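Local atomic coordinates of Pgp2 (Campylobacter jejuni subsp. jejuni, PDB entry 6XJ6), a protein that directs the helical cell shape of its bacterium, probably by trimming peptidoglycan as an LD-carboxypeptidase, and binds peptidoglycan through a pocket on its accessory NTF2-like domain. Residues Y23-A28 / K154-V158; I29-T35 / F157-K163; K37-V41 / F53-I58; P75-Y79 / S239-N243. One frame throughout, in Å; residues are numbered along the deposited sequence.

Contact 1 of 4, residues Y23-A28 / K154-V158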
loop_
_atom_site.group_PDB
_atom_site.type_symbol
_atom_site.label_atom_id
_atom_site.label_comp_id
_atom_site.label_asym_id
_atom_site.label_seq_id
_atom_site.Cartn_x
_atom_site.Cartn_y
_atom_site.Cartn_z
ATOM N N TYR A 23 -1.903 10.775 -5.484
ATOM C CA TYR A 23 -1.557 11.168 -4.125
ATOM C C TYR A 23 -1.989 12.600 -3.847
ATOM O O TYR A 23 -1.839 13.492 -4.689
ATOM C CB TYR A 23 -0.047 11.018 -3.899
ATOM C CG TYR A 23 0.397 9.602 -4.143
ATOM C CD1 TYR A 23 0.293 8.655 -3.142
ATOM C CD2 TYR A 23 0.862 9.191 -5.393
ATOM C CE1 TYR A 23 0.656 7.354 -3.357
ATOM C CE2 TYR A 23 1.234 7.873 -5.615
ATOM C CZ TYR A 23 1.118 6.960 -4.586
ATOM O OH TYR A 23 1.466 5.636 -4.757
ATOM N N ASP A 24 -2.483 12.826 -2.632
ATOM C CA ASP A 24 -2.964 14.154 -2.276
ATOM C C ASP A 24 -1.828 15.161 -2.161
ATOM O O ASP A 24 -2.028 16.348 -2.440
ATOM C CB ASP A 24 -3.752 14.087 -0.972
ATOM C CG ASP A 24 -4.413 15.400 -0.637
ATOM O OD1 ASP A 24 -5.377 15.775 -1.330
ATOM O OD2 ASP A 24 -3.960 16.054 0.311
ATOM N N ASP A 25 -0.632 14.715 -1.776
ATOM C CA ASP A 25 0.534 15.583 -1.668
ATOM C C ASP A 25 1.744 14.836 -2.220
ATOM O O ASP A 25 1.631 13.707 -2.707
ATOM C CB ASP A 25 0.728 16.048 -0.217
ATOM C CG ASP A 25 1.763 17.158 -0.082
ATOM O OD1 ASP A 25 1.793 18.067 -0.942
ATOM O OD2 ASP A 25 2.554 17.115 0.888
ATOM N N ASN A 26 2.906 15.482 -2.150
ATOM C CA ASN A 26 4.130 14.933 -2.721
ATOM C C ASN A 26 4.575 13.690 -1.968
ATOM O O ASN A 26 4.557 13.650 -0.736
ATOM C CB ASN A 26 5.246 15.970 -2.639
ATOM C CG ASN A 26 5.014 17.153 -3.555
ATOM O OD1 ASN A 26 3.983 17.251 -4.222
ATOM N ND2 ASN A 26 5.976 18.066 -3.589
ATOM N N VAL A 27 5.016 12.687 -2.723
ATOM C CA VAL A 27 5.521 11.438 -2.172
ATOM C C VAL A 27 6.667 10.956 -3.049
ATOM O O VAL A 27 6.884 11.442 -4.160
ATOM C CB VAL A 27 4.431 10.339 -2.068
ATOM C CG1 VAL A 27 3.244 10.815 -1.246
ATOM C CG2 VAL A 27 3.971 9.881 -3.449
ATOM N N ALA A 28 7.398 9.981 -2.534
ATOM C CA ALA A 28 8.346 9.218 -3.323
ATOM C C ALA A 28 7.899 7.766 -3.327
ATOM O O ALA A 28 7.356 7.268 -2.334
ATOM C CB ALA A 28 9.760 9.308 -2.747
ATOM N N LYS A 154 10.938 12.692 3.322
ATOM C CA LYS A 154 9.802 12.546 2.433
ATOM C C LYS A 154 8.879 11.455 2.954
ATOM O O LYS A 154 9.278 10.597 3.751
ATOM C CB LYS A 154 10.260 12.168 1.017
ATOM C CG LYS A 154 11.025 13.273 0.314
ATOM C CD LYS A 154 11.397 12.873 -1.097
ATOM C CE LYS A 154 12.104 14.013 -1.820
ATOM N NZ LYS A 154 12.557 13.610 -3.178
ATOM N N LYS A 155 7.628 11.510 2.502
ATOM C CA LYS A 155 6.715 10.381 2.621
ATOM C C LYS A 155 7.064 9.391 1.520
ATOM O O LYS A 155 6.941 9.708 0.332
ATOM C CB LYS A 155 5.274 10.860 2.467
ATOM C CG LYS A 155 4.219 9.769 2.610
ATOM C CD LYS A 155 4.154 9.228 4.030
ATOM C CE LYS A 155 2.935 8.336 4.234
ATOM N NZ LYS A 155 2.743 7.957 5.665
ATOM N N VAL A 156 7.501 8.192 1.907
ATOM C CA VAL A 156 8.108 7.241 0.987
ATOM C C VAL A 156 7.340 5.929 1.028
ATOM O O VAL A 156 7.210 5.300 2.090
ATOM C CB VAL A 156 9.596 7.011 1.297
ATOM C CG1 VAL A 156 10.221 6.100 0.257
ATOM C CG2 VAL A 156 10.325 8.352 1.335
ATOM N N PHE A 157 6.851 5.514 -0.130
ATOM C CA PHE A 157 6.194 4.232 -0.298
ATOM C C PHE A 157 7.109 3.244 -1.009
ATOM O O PHE A 157 8.079 3.614 -1.681
ATOM C CB PHE A 157 4.891 4.410 -1.084
ATOM C CG PHE A 157 3.876 5.219 -0.359
ATOM C CD1 PHE A 157 3.305 4.742 0.806
ATOM C CD2 PHE A 157 3.492 6.468 -0.822
ATOM C CE1 PHE A 157 2.375 5.487 1.492
ATOM C CE2 PHE A 157 2.554 7.213 -0.141
ATOM C CZ PHE A 157 1.998 6.733 1.016
ATOM N N VAL A 158 6.771 1.965 -0.854
ATOM C CA VAL A 158 7.547 0.851 -1.371
ATOM C C VAL A 158 6.600 0.014 -2.211
ATOM O O VAL A 158 5.601 -0.499 -1.697
ATOM C CB VAL A 158 8.136 0.016 -0.223
ATOM C CG1 VAL A 158 8.757 -1.291 -0.715
ATOM C CG2 VAL A 158 9.148 0.853 0.538
HETATM O O HOH W 1 6.960 13.772 0.558
#

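Contact 2 of 4, residues I29-T35 / F157-K163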
loop_
_atom_site.group_PDB
_atom_site.type_symbol
_atom_site.label_atom_id
_atom_site.label_comp_id
_atom_site.label_asym_id
_atom_site.label_seq_id
_atom_site.Cartn_x
_atom_site.Cartn_y
_atom_site.Cartn_z
ATOM N N ILE A 29 8.130 7.092 -4.448
ATOM C CA ILE A 29 7.802 5.679 -4.593
ATOM C C ILE A 29 9.078 4.925 -4.935
ATOM O O ILE A 29 9.712 5.205 -5.958
ATOM C CB ILE A 29 6.735 5.439 -5.668
ATOM C CG1 ILE A 29 5.465 6.247 -5.368
ATOM C CG2 ILE A 29 6.425 3.952 -5.761
ATOM C CD1 ILE A 29 5.351 7.502 -6.191
ATOM N N VAL A 30 9.442 3.963 -4.088
ATOM C CA VAL A 30 10.562 3.062 -4.334
ATOM C C VAL A 30 9.982 1.849 -5.054
ATOM O O VAL A 30 9.283 1.032 -4.447
ATOM C CB VAL A 30 11.224 2.644 -3.013
ATOM C CG1 VAL A 30 12.378 1.683 -3.254
ATOM C CG2 VAL A 30 11.695 3.867 -2.247
ATOM N N LEU A 31 10.262 1.740 -6.347
ATOM C CA LEU A 31 9.710 0.695 -7.198
ATOM C C LEU A 31 10.799 -0.334 -7.466
ATOM O O LEU A 31 11.829 -0.009 -8.069
ATOM C CB LEU A 31 9.197 1.290 -8.512
ATOM C CG LEU A 31 8.641 0.317 -9.560
ATOM C CD1 LEU A 31 7.395 -0.377 -9.026
ATOM C CD2 LEU A 31 8.356 1.025 -10.892
ATOM N N THR A 32 10.570 -1.567 -7.016
ATOM C CA THR A 32 11.486 -2.677 -7.237
ATOM C C THR A 32 10.780 -3.753 -8.047
ATOM O O THR A 32 9.625 -4.090 -7.771
ATOM C CB THR A 32 11.934 -3.283 -5.892
ATOM O OG1 THR A 32 12.566 -2.280 -5.093
ATOM C CG2 THR A 32 12.919 -4.423 -6.098
ATOM N N ASN A 33 11.485 -4.309 -9.031
ATOM C CA ASN A 33 10.999 -5.460 -9.783
ATOM C C ASN A 33 11.925 -6.638 -9.514
ATOM O O ASN A 33 13.119 -6.583 -9.833
ATOM C CB ASN A 33 10.934 -5.152 -11.280
ATOM C CG ASN A 33 10.292 -6.277 -12.075
ATOM O OD1 ASN A 33 10.879 -7.347 -12.247
ATOM N ND2 ASN A 33 9.078 -6.045 -12.550
ATOM N N LYS A 34 11.379 -7.704 -8.919
ATOM C CA LYS A 34 12.209 -8.834 -8.509
ATOM C C LYS A 34 12.755 -9.639 -9.682
ATOM O O LYS A 34 13.755 -10.341 -9.508
ATOM C CB LYS A 34 11.420 -9.766 -7.595
ATOM C CG LYS A 34 11.160 -9.203 -6.207
ATOM C CD LYS A 34 10.103 -10.010 -5.473
ATOM C CE LYS A 34 10.549 -11.451 -5.220
ATOM N NZ LYS A 34 9.501 -12.255 -4.536
ATOM N N THR A 35 12.114 -9.584 -10.852
ATOM C CA THR A 35 12.643 -10.280 -12.022
ATOM C C THR A 35 13.715 -9.445 -12.709
ATOM O O THR A 35 14.775 -9.963 -13.082
ATOM C CB THR A 35 11.514 -10.608 -13.011
ATOM O OG1 THR A 35 10.568 -11.498 -12.406
ATOM C CG2 THR A 35 12.066 -11.265 -14.267
ATOM N N PHE A 157 6.851 5.514 -0.130
ATOM C CA PHE A 157 6.194 4.232 -0.298
ATOM C C PHE A 157 7.109 3.244 -1.009
ATOM O O PHE A 157 8.079 3.614 -1.681
ATOM C CB PHE A 157 4.891 4.410 -1.084
ATOM C CG PHE A 157 3.876 5.219 -0.359
ATOM C CD1 PHE A 157 3.305 4.742 0.806
ATOM C CD2 PHE A 157 3.492 6.468 -0.822
ATOM C CE1 PHE A 157 2.375 5.487 1.492
ATOM C CE2 PHE A 157 2.554 7.213 -0.141
ATOM C CZ PHE A 157 1.998 6.733 1.016
ATOM N N VAL A 158 6.771 1.965 -0.854
ATOM C CA VAL A 158 7.547 0.851 -1.371
ATOM C C VAL A 158 6.600 0.014 -2.211
ATOM O O VAL A 158 5.601 -0.499 -1.697
ATOM C CB VAL A 158 8.136 0.016 -0.223
ATOM C CG1 VAL A 158 8.757 -1.291 -0.715
ATOM C CG2 VAL A 158 9.148 0.853 0.538
ATOM N N MET A 159 6.907 -0.114 -3.492
ATOM C CA MET A 159 6.085 -0.854 -4.433
ATOM C C MET A 159 6.986 -1.923 -5.030
ATOM O O MET A 159 7.957 -1.607 -5.720
ATOM C CB MET A 159 5.549 0.099 -5.500
ATOM C CG MET A 159 4.705 -0.558 -6.559
ATOM S SD MET A 159 3.992 0.685 -7.644
ATOM C CE MET A 159 3.367 -0.353 -8.955
ATOM N N THR A 160 6.698 -3.186 -4.726
ATOM C CA THR A 160 7.536 -4.293 -5.158
ATOM C C THR A 160 6.741 -5.230 -6.051
ATOM O O THR A 160 5.719 -5.785 -5.629
ATOM C CB THR A 160 8.125 -5.028 -3.964
ATOM O OG1 THR A 160 8.861 -4.075 -3.187
ATOM C CG2 THR A 160 9.050 -6.143 -4.421
ATOM N N GLU A 161 7.217 -5.381 -7.281
ATOM C CA GLU A 161 6.651 -6.258 -8.291
ATOM C C GLU A 161 7.418 -7.570 -8.332
ATOM O O GLU A 161 8.625 -7.619 -8.078
ATOM C CB GLU A 161 6.782 -5.619 -9.677
ATOM C CG GLU A 161 6.103 -4.293 -9.815
ATOM C CD GLU A 161 6.406 -3.602 -11.125
ATOM O OE1 GLU A 161 7.506 -3.790 -11.692
ATOM O OE2 GLU A 161 5.534 -2.839 -11.591
ATOM N N GLU A 162 6.714 -8.638 -8.705
ATOM C CA GLU A 162 7.374 -9.919 -8.922
ATOM C C GLU A 162 7.980 -9.987 -10.316
ATOM O O GLU A 162 9.180 -10.225 -10.476
ATOM C CB GLU A 162 6.367 -11.054 -8.742
ATOM C CG GLU A 162 6.930 -12.443 -8.937
ATOM C CD GLU A 162 7.724 -12.941 -7.755
ATOM O OE1 GLU A 162 8.278 -14.052 -7.873
ATOM O OE2 GLU A 162 7.788 -12.229 -6.736
ATOM N N LYS A 163 7.151 -9.808 -11.342
ATOM C CA LYS A 163 7.605 -9.907 -12.722
ATOM C C LYS A 163 6.876 -8.884 -13.575
ATOM O O LYS A 163 7.506 -8.017 -14.186
ATOM C CB LYS A 163 7.354 -11.313 -13.274
ATOM C CG LYS A 163 7.783 -11.506 -14.713
ATOM C CD LYS A 163 7.375 -12.877 -15.218
ATOM C CE LYS A 163 7.829 -13.104 -16.649
ATOM N NZ LYS A 163 9.307 -13.265 -16.741
HETATM O O HOH W 2 10.374 -1.592 -3.652
#

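Contact 3 of 4, residues K37-V41 / F53-I58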
loop_
_atom_site.group_PDB
_atom_site.type_symbol
_atom_site.label_atom_id
_atom_site.label_comp_id
_atom_site.label_asym_id
_atom_site.label_seq_id
_atom_site.Cartn_x
_atom_site.Cartn_y
_atom_site.Cartn_z
ATOM N N LYS A 37 15.508 -7.118 -11.419
ATOM C CA LYS A 37 16.559 -6.712 -10.486
ATOM C C LYS A 37 16.899 -5.231 -10.652
ATOM O O LYS A 37 18.066 -4.833 -10.668
ATOM C CB LYS A 37 17.803 -7.595 -10.608
ATOM C CG LYS A 37 17.528 -9.088 -10.524
ATOM C CD LYS A 37 16.857 -9.492 -9.215
ATOM C CE LYS A 37 16.639 -10.996 -9.148
ATOM N NZ LYS A 37 15.825 -11.394 -7.969
ATOM N N ILE A 38 15.856 -4.408 -10.751
ATOM C CA ILE A 38 16.000 -2.962 -10.853
ATOM C C ILE A 38 15.198 -2.329 -9.730
ATOM O O ILE A 38 14.043 -2.707 -9.497
ATOM C CB ILE A 38 15.527 -2.412 -12.215
ATOM C CG1 ILE A 38 16.362 -2.997 -13.358
ATOM C CG2 ILE A 38 15.622 -0.880 -12.230
ATOM C CD1 ILE A 38 15.888 -2.607 -14.759
ATOM N N LEU A 39 15.812 -1.377 -9.038
ATOM C CA LEU A 39 15.133 -0.523 -8.077
ATOM C C LEU A 39 15.238 0.914 -8.565
ATOM O O LEU A 39 16.324 1.370 -8.946
ATOM C CB LEU A 39 15.751 -0.659 -6.679
ATOM C CG LEU A 39 15.120 0.183 -5.560
ATOM C CD1 LEU A 39 15.280 -0.523 -4.210
ATOM C CD2 LEU A 39 15.735 1.583 -5.484
ATOM N N ARG A 40 14.107 1.614 -8.575
ATOM C CA ARG A 40 14.054 3.018 -8.951
ATOM C C ARG A 40 13.296 3.773 -7.873
ATOM O O ARG A 40 12.420 3.216 -7.212
ATOM C CB ARG A 40 13.357 3.202 -10.307
ATOM C CG ARG A 40 14.176 2.689 -11.479
ATOM C CD ARG A 40 13.367 2.496 -12.749
ATOM N NE ARG A 40 14.262 2.192 -13.862
ATOM C CZ ARG A 40 13.907 1.570 -14.984
ATOM N NH1 ARG A 40 12.657 1.167 -15.174
ATOM N NH2 ARG A 40 14.817 1.348 -15.924
ATOM N N VAL A 41 13.664 5.034 -7.667
ATOM C CA VAL A 41 12.905 5.928 -6.804
ATOM C C VAL A 41 12.306 7.018 -7.671
ATOM O O VAL A 41 13.023 7.704 -8.414
ATOM C CB VAL A 41 13.749 6.531 -5.670
ATOM C CG1 VAL A 41 12.852 7.360 -4.759
ATOM C CG2 VAL A 41 14.437 5.438 -4.868
ATOM N N PHE A 53 16.376 8.158 -8.685
ATOM C CA PHE A 53 17.388 7.175 -8.339
ATOM C C PHE A 53 17.118 5.904 -9.128
ATOM O O PHE A 53 15.964 5.552 -9.401
ATOM C CB PHE A 53 17.387 6.861 -6.836
ATOM C CG PHE A 53 18.363 5.784 -6.442
ATOM C CD1 PHE A 53 19.649 6.108 -6.052
ATOM C CD2 PHE A 53 17.996 4.449 -6.457
ATOM C CE1 PHE A 53 20.555 5.130 -5.705
ATOM C CE2 PHE A 53 18.902 3.461 -6.106
ATOM C CZ PHE A 53 20.174 3.798 -5.724
ATOM N N GLU A 54 18.197 5.217 -9.485
ATOM C CA GLU A 54 18.077 3.930 -10.144
ATOM C C GLU A 54 19.323 3.107 -9.864
ATOM O O GLU A 54 20.444 3.623 -9.923
ATOM C CB GLU A 54 17.909 4.117 -11.654
ATOM C CG GLU A 54 17.932 2.833 -12.454
ATOM C CD GLU A 54 17.791 3.109 -13.929
ATOM O OE1 GLU A 54 16.645 3.288 -14.385
ATOM O OE2 GLU A 54 18.831 3.199 -14.619
ATOM N N GLN A 55 19.122 1.825 -9.563
ATOM C CA GLN A 55 20.219 0.867 -9.616
ATOM C C GLN A 55 19.734 -0.404 -10.291
ATOM O O GLN A 55 18.660 -0.917 -9.964
ATOM C CB GLN A 55 20.798 0.522 -8.239
ATOM C CG GLN A 55 22.153 -0.164 -8.371
ATOM C CD GLN A 55 22.548 -0.984 -7.164
ATOM O OE1 GLN A 55 22.876 -0.444 -6.108
ATOM N NE2 GLN A 55 22.536 -2.303 -7.321
ATOM N N LYS A 56 20.534 -0.901 -11.227
ATOM C CA LYS A 56 20.287 -2.185 -11.860
ATOM C C LYS A 56 21.139 -3.255 -11.181
ATOM O O LYS A 56 22.053 -2.963 -10.405
ATOM C CB LYS A 56 20.564 -2.090 -13.367
ATOM C CG LYS A 56 19.743 -0.973 -14.046
ATOM C CD LYS A 56 19.929 -0.904 -15.560
ATOM C CE LYS A 56 19.069 0.208 -16.154
ATOM N NZ LYS A 56 19.316 0.436 -17.608
ATOM N N GLU A 57 20.803 -4.515 -11.460
ATOM C CA GLU A 57 21.529 -5.661 -10.907
ATOM C C GLU A 57 21.522 -5.661 -9.373
ATOM O O GLU A 57 22.519 -5.987 -8.724
ATOM C CB GLU A 57 22.947 -5.758 -11.483
ATOM C CG GLU A 57 22.953 -5.894 -13.009
ATOM C CD GLU A 57 24.348 -5.971 -13.612
ATOM O OE1 GLU A 57 25.324 -6.148 -12.856
ATOM O OE2 GLU A 57 24.463 -5.850 -14.851
ATOM N N ILE A 58 20.384 -5.296 -8.788
ATOM C CA ILE A 58 20.211 -5.357 -7.340
ATOM C C ILE A 58 20.129 -6.814 -6.904
ATOM O O ILE A 58 19.950 -7.715 -7.731
ATOM C CB ILE A 58 18.948 -4.598 -6.883
ATOM C CG1 ILE A 58 17.689 -5.401 -7.249
ATOM C CG2 ILE A 58 18.925 -3.197 -7.475
ATOM C CD1 ILE A 58 16.376 -4.713 -6.927
#

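Contact 4 of 4, residues P75-Y79 / S239-N243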
loop_
_atom_site.group_PDB
_atom_site.type_symbol
_atom_site.label_atom_id
_atom_site.label_comp_id
_atom_site.label_asym_id
_atom_site.label_seq_id
_atom_site.Cartn_x
_atom_site.Cartn_y
_atom_site.Cartn_z
ATOM N N PRO A 75 8.756 -9.735 -0.182
ATOM C CA PRO A 75 7.314 -9.554 -0.383
ATOM C C PRO A 75 6.973 -8.702 -1.595
ATOM O O PRO A 75 7.654 -7.725 -1.926
ATOM C CB PRO A 75 6.832 -8.892 0.915
ATOM C CG PRO A 75 8.023 -8.438 1.624
ATOM C CD PRO A 75 9.236 -9.117 1.065
ATOM N N VAL A 76 5.884 -9.094 -2.239
ATOM C CA VAL A 76 5.289 -8.385 -3.362
ATOM C C VAL A 76 4.092 -7.610 -2.833
ATOM O O VAL A 76 3.276 -8.152 -2.076
ATOM C CB VAL A 76 4.869 -9.394 -4.442
ATOM C CG1 VAL A 76 4.042 -8.745 -5.537
ATOM C CG2 VAL A 76 6.103 -10.078 -5.015
ATOM N N GLY A 77 3.986 -6.339 -3.210
ATOM C CA GLY A 77 2.862 -5.533 -2.786
ATOM C C GLY A 77 3.262 -4.081 -2.633
ATOM O O GLY A 77 4.235 -3.626 -3.228
ATOM N N PHE A 78 2.483 -3.377 -1.813
ATOM C CA PHE A 78 2.665 -1.951 -1.583
ATOM C C PHE A 78 2.816 -1.722 -0.088
ATOM O O PHE A 78 1.944 -2.122 0.695
ATOM C CB PHE A 78 1.484 -1.150 -2.143
ATOM C CG PHE A 78 1.798 0.294 -2.392
ATOM C CD1 PHE A 78 2.284 0.710 -3.619
ATOM C CD2 PHE A 78 1.596 1.239 -1.404
ATOM C CE1 PHE A 78 2.561 2.044 -3.853
ATOM C CE2 PHE A 78 1.875 2.572 -1.636
ATOM C CZ PHE A 78 2.366 2.970 -2.863
ATOM N N TYR A 79 3.916 -1.075 0.290
ATOM C CA TYR A 79 4.350 -0.898 1.666
ATOM C C TYR A 79 4.800 0.547 1.855
ATOM O O TYR A 79 4.705 1.380 0.945
ATOM C CB TYR A 79 5.476 -1.895 1.995
ATOM C CG TYR A 79 5.016 -3.324 1.886
ATOM C CD1 TYR A 79 5.135 -4.024 0.691
ATOM C CD2 TYR A 79 4.422 -3.957 2.962
ATOM C CE1 TYR A 79 4.680 -5.315 0.572
ATOM C CE2 TYR A 79 3.970 -5.258 2.859
ATOM C CZ TYR A 79 4.096 -5.930 1.661
ATOM O OH TYR A 79 3.625 -7.208 1.550
ATOM N N SER A 239 -3.061 3.748 -4.492
ATOM C CA SER A 239 -1.869 3.185 -5.090
ATOM C C SER A 239 -2.132 1.810 -5.687
ATOM O O SER A 239 -2.854 1.001 -5.095
ATOM C CB SER A 239 -0.795 3.031 -4.011
ATOM O OG SER A 239 -0.569 4.256 -3.334
ATOM N N PRO A 240 -1.514 1.494 -6.822
ATOM C CA PRO A 240 -1.632 0.142 -7.367
ATOM C C PRO A 240 -0.898 -0.846 -6.476
ATOM O O PRO A 240 0.125 -0.518 -5.875
ATOM C CB PRO A 240 -0.955 0.262 -8.741
ATOM C CG PRO A 240 0.045 1.333 -8.559
ATOM C CD PRO A 240 -0.593 2.327 -7.622
ATOM N N TYR A 241 -1.441 -2.058 -6.399
ATOM C CA TYR A 241 -0.984 -3.062 -5.438
ATOM C C TYR A 241 -0.539 -4.319 -6.178
ATOM O O TYR A 241 -1.385 -5.145 -6.565
ATOM C CB TYR A 241 -2.088 -3.394 -4.428
ATOM C CG TYR A 241 -1.556 -4.121 -3.209
ATOM C CD1 TYR A 241 -1.338 -5.491 -3.233
ATOM C CD2 TYR A 241 -1.228 -3.430 -2.046
ATOM C CE1 TYR A 241 -0.844 -6.151 -2.139
ATOM C CE2 TYR A 241 -0.723 -4.082 -0.952
ATOM C CZ TYR A 241 -0.525 -5.443 -0.999
ATOM O OH TYR A 241 -0.021 -6.128 0.087
ATOM N N PRO A 242 0.761 -4.502 -6.414
ATOM C CA PRO A 242 1.215 -5.707 -7.121
ATOM C C PRO A 242 0.850 -6.961 -6.353
ATOM O O PRO A 242 0.923 -6.998 -5.125
ATOM C CB PRO A 242 2.735 -5.528 -7.195
ATOM C CG PRO A 242 2.956 -4.044 -7.068
ATOM C CD PRO A 242 1.878 -3.575 -6.141
ATOM N N ASN A 243 0.483 -8.002 -7.095
ATOM C CA ASN A 243 0.129 -9.265 -6.470
ATOM C C ASN A 243 0.349 -10.393 -7.467
ATOM O O ASN A 243 0.466 -10.168 -8.675
ATOM C CB ASN A 243 -1.323 -9.244 -5.989
ATOM C CG ASN A 243 -2.296 -9.148 -7.122
ATOM O OD1 ASN A 243 -2.752 -10.162 -7.644
ATOM N ND2 ASN A 243 -2.611 -7.926 -7.526
HETATM O O HOH W 3 0.823 -9.025 -3.151
HETATM O O HOH W 4 1.120 -8.405 -0.082
#

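Contact 1 of 4, residues Y23-A28 / K154-V158
The ring of Tyr23 runs past that of Phe157 where the mixed sheet of the YkuD-type catalytic domain begins its one parallel pair of strands, 27-33 and 156-161. The two side chains slide by each other in opposite directions, with planes only 22° apart but centroids 5.7 Å apart, so the rings hardly overlap. What meets is one corner of each, Tyr23 CE1 lying 3.7 Å from Phe157 CE2. Val27 fills the angle between them: its CG2 sits over the centre of one face of the Tyr23 ring, while CG1 reaches Phe157 CE2 at 3.8 Å. CG1 can do this because it stands anti to the carbonyl carbon of Val27 (chi1 -56°), and there it also runs alongside the CG of Lys155, both side chains pointing the same way. The aliphatic start of Lys155 thus borders the cluster, while its bent chain carries NZ off to a salt bridge with Glu80. Tyr23 leaves the group in another direction, its hydroxyl bonding to Leu20 O and to Ser239 OG on the NTF2-like side of the molecule. Beneath these side chains the parallel pairing starts at Ala28, which bonds through its N to Lys155 O and through its O to Phe157 N, both nearly straight. Ala28 CB points to the same face of the sheet as Val156 and packs loosely on its CG2. Just before the strands join, a single water bridges the backbones, donating to Asn26 O at 2.7 Å and accepting from Lys155 N at 3.1 Å.

Contact 2 of 4, residues I29-T35 / F157-K163
The central strand 27-33 of the catalytic domain's five-stranded mixed sheet pairs in parallel with strand 156-161, and here the two run in register from Ile29 beside Phe157 to Asn33 beside Glu161. Val30 and Thr32 each bond through both N and O to the flanking strand, taking Phe157 O and Met159 N, then Met159 O and Glu161 N. On the face of Ile29, Leu31 and Met159, the extended methionine lies alongside Leu31, whose CD1 lies 3.7 Å from Met159 CG and stays close to SD and CE. On the other face, the hydroxyls of Thr32 and Thr160 hold one water, which also donates to Val30 O at 3.0 Å. Polar side chains take over where the strands end. The Asn33 amide uses both hydrogens of ND2: one goes to Glu161 OE1 at 2.9 Å, on its anti side with amide and carboxylate planes 89° apart, the other to Lys163 O from above the carbonyl plane. Asn33 OD1 receives Asp36 N, and Glu161 OE2 is held by Arg167 and Ile166 N, which helps fix both groups. Lys34 bends at chi3 (64°) and places NZ 2.8 Å from Glu162 OE2, which it meets on the syn lone pair, while Leu62 O and Thr74 O take further bonds from the ammonium. Glu162 OE1 in turn takes a bond from Gly64 N. Thr35 OG1 donates to Glu162 O at 2.7 Å. Distant in sequence, the strands form the one parallel pairing in the otherwise antiparallel sheet of the YkuD-type domain, with the Thr32 side chain about 10 Å from that of the predicted nucleophile Cys136.

Contact 3 of 4, residues K37-V41 / F53-I58
Strands 38-41 and 53-56 run antiparallel, 176° between their directions, with Leu39 and Gln55 forming a hydrogen-bonded pair through both N and O and Arg40 and Glu54 a non-hydrogen-bonded one. Near the turn side, Val41 N bonds to Phe53 O, while the return bond from Phe53 N to Val41 O is long and weak. The Arg40 and Glu54 side chains lie side by side on one face, pointing the same way. Arg40 is extended from CG to NE, and NE gives a 2.7 Å salt bridge to Glu54 OE1, which lies close to the guanidinium plane but is met on its anti side. NH2 adds a weak bond to the same oxygen, and Lys51 NZ makes a second salt bridge there, so OE1 gathers positive charge from two residues. Ile38 CG2 lies over one face of the guanidinium, toward its rim, 3.7 Å above the plane.

The opposite face is mainly apolar, though Gln55 also points there and its OE1 bonds to Asn143. Leu39 CD2 meets the Phe53 ring obliquely, 3.7 Å from CE2, and Val41 CG2 rests against Phe53 CB. Phe147 of helix 141-151 meets Phe53 edge-to-face and touches Leu39 and Val41. Ile58 N bonds to Lys37 O, and its side chain turns in against Leu39: with chi1 at 74°, CG1 sits between backbone N and carbonyl carbon, and CD1 comes within 4.1 Å of Leu39 CB. This is a beta hairpin at the edge of the catalytic sheet, with one charged, more open face and one packed on helix 141-151.

Contact 4 of 4, residues P75-Y79 / S239-N243
Phe78 lays its ring over Ser239, whose CB stands 3.5 Å from the ring centroid and 17° off the normal, a CH-pi contact at the seam between the YkuD catalytic domain and the NTF2-like domain. With CG anti to the backbone N (chi1 -159°), the phenyl reaches across the seam and also brings CD1 to 3.4 Å from Pro240 O, a buried carbonyl without a polar partner in the model. Ser239 OG, close to Phe78 CZ, is bonded instead to the Tyr23 hydroxyl. Next to Ser239 and Pro240 in the chain, Tyr241 lays its ring over the backbone of the edge strand. One of its faces takes both Gly77 CA, in a second CH-pi contact 22° off the normal, and Phe78 N, while Tyr241 CD2 touches Phe78 CB at 3.5 Å. Gly77, with no side chain, lets the Tyr241 ring lie directly on its CA. That CA also points a hydrogen at Pro242 O, 3.4 Å away. Val76 finishes the apolar patch, its CG1 meeting Pro242 CB at 3.8 Å. The segments run roughly antiparallel but exchange no direct hydrogen bond, so strand 77-80 remains the outer strand of its sheet; water takes the polar bridging. One water lies 2.8 Å from both Val76 O and Pro242 O. A second sits within bonding distance of Val76 O too, and is shared by the Tyr241 hydroxyl, bonded also to Asn103, and that of Tyr79, bonded also to Asp106; it lies 2.6 Å from Tyr241 OH and 3.2 Å from Tyr79 OH.

From the N terminus, the chain enters contact 1 at 23-28 and runs straight into contact 2 at 29-35; both loops close only after more than 120 residues, on strand 156-161. Contact 3 opens and closes as a local hairpin nested inside those two loops, and backbone bonds such as Leu31 N to Arg40 O join it to strand 27-33. Next, 75-79 opens contact 4, whose partner 239-243 comes long after contacts 1 and 2 have closed, so contact 4 crosses both. Contacts 1 to 3 assemble most of the catalytic sheet; contact 4 fastens its other edge to the NTF2-like domain, and a probable bond from Tyr79 N to Val158 O joins that edge to strand 156-161.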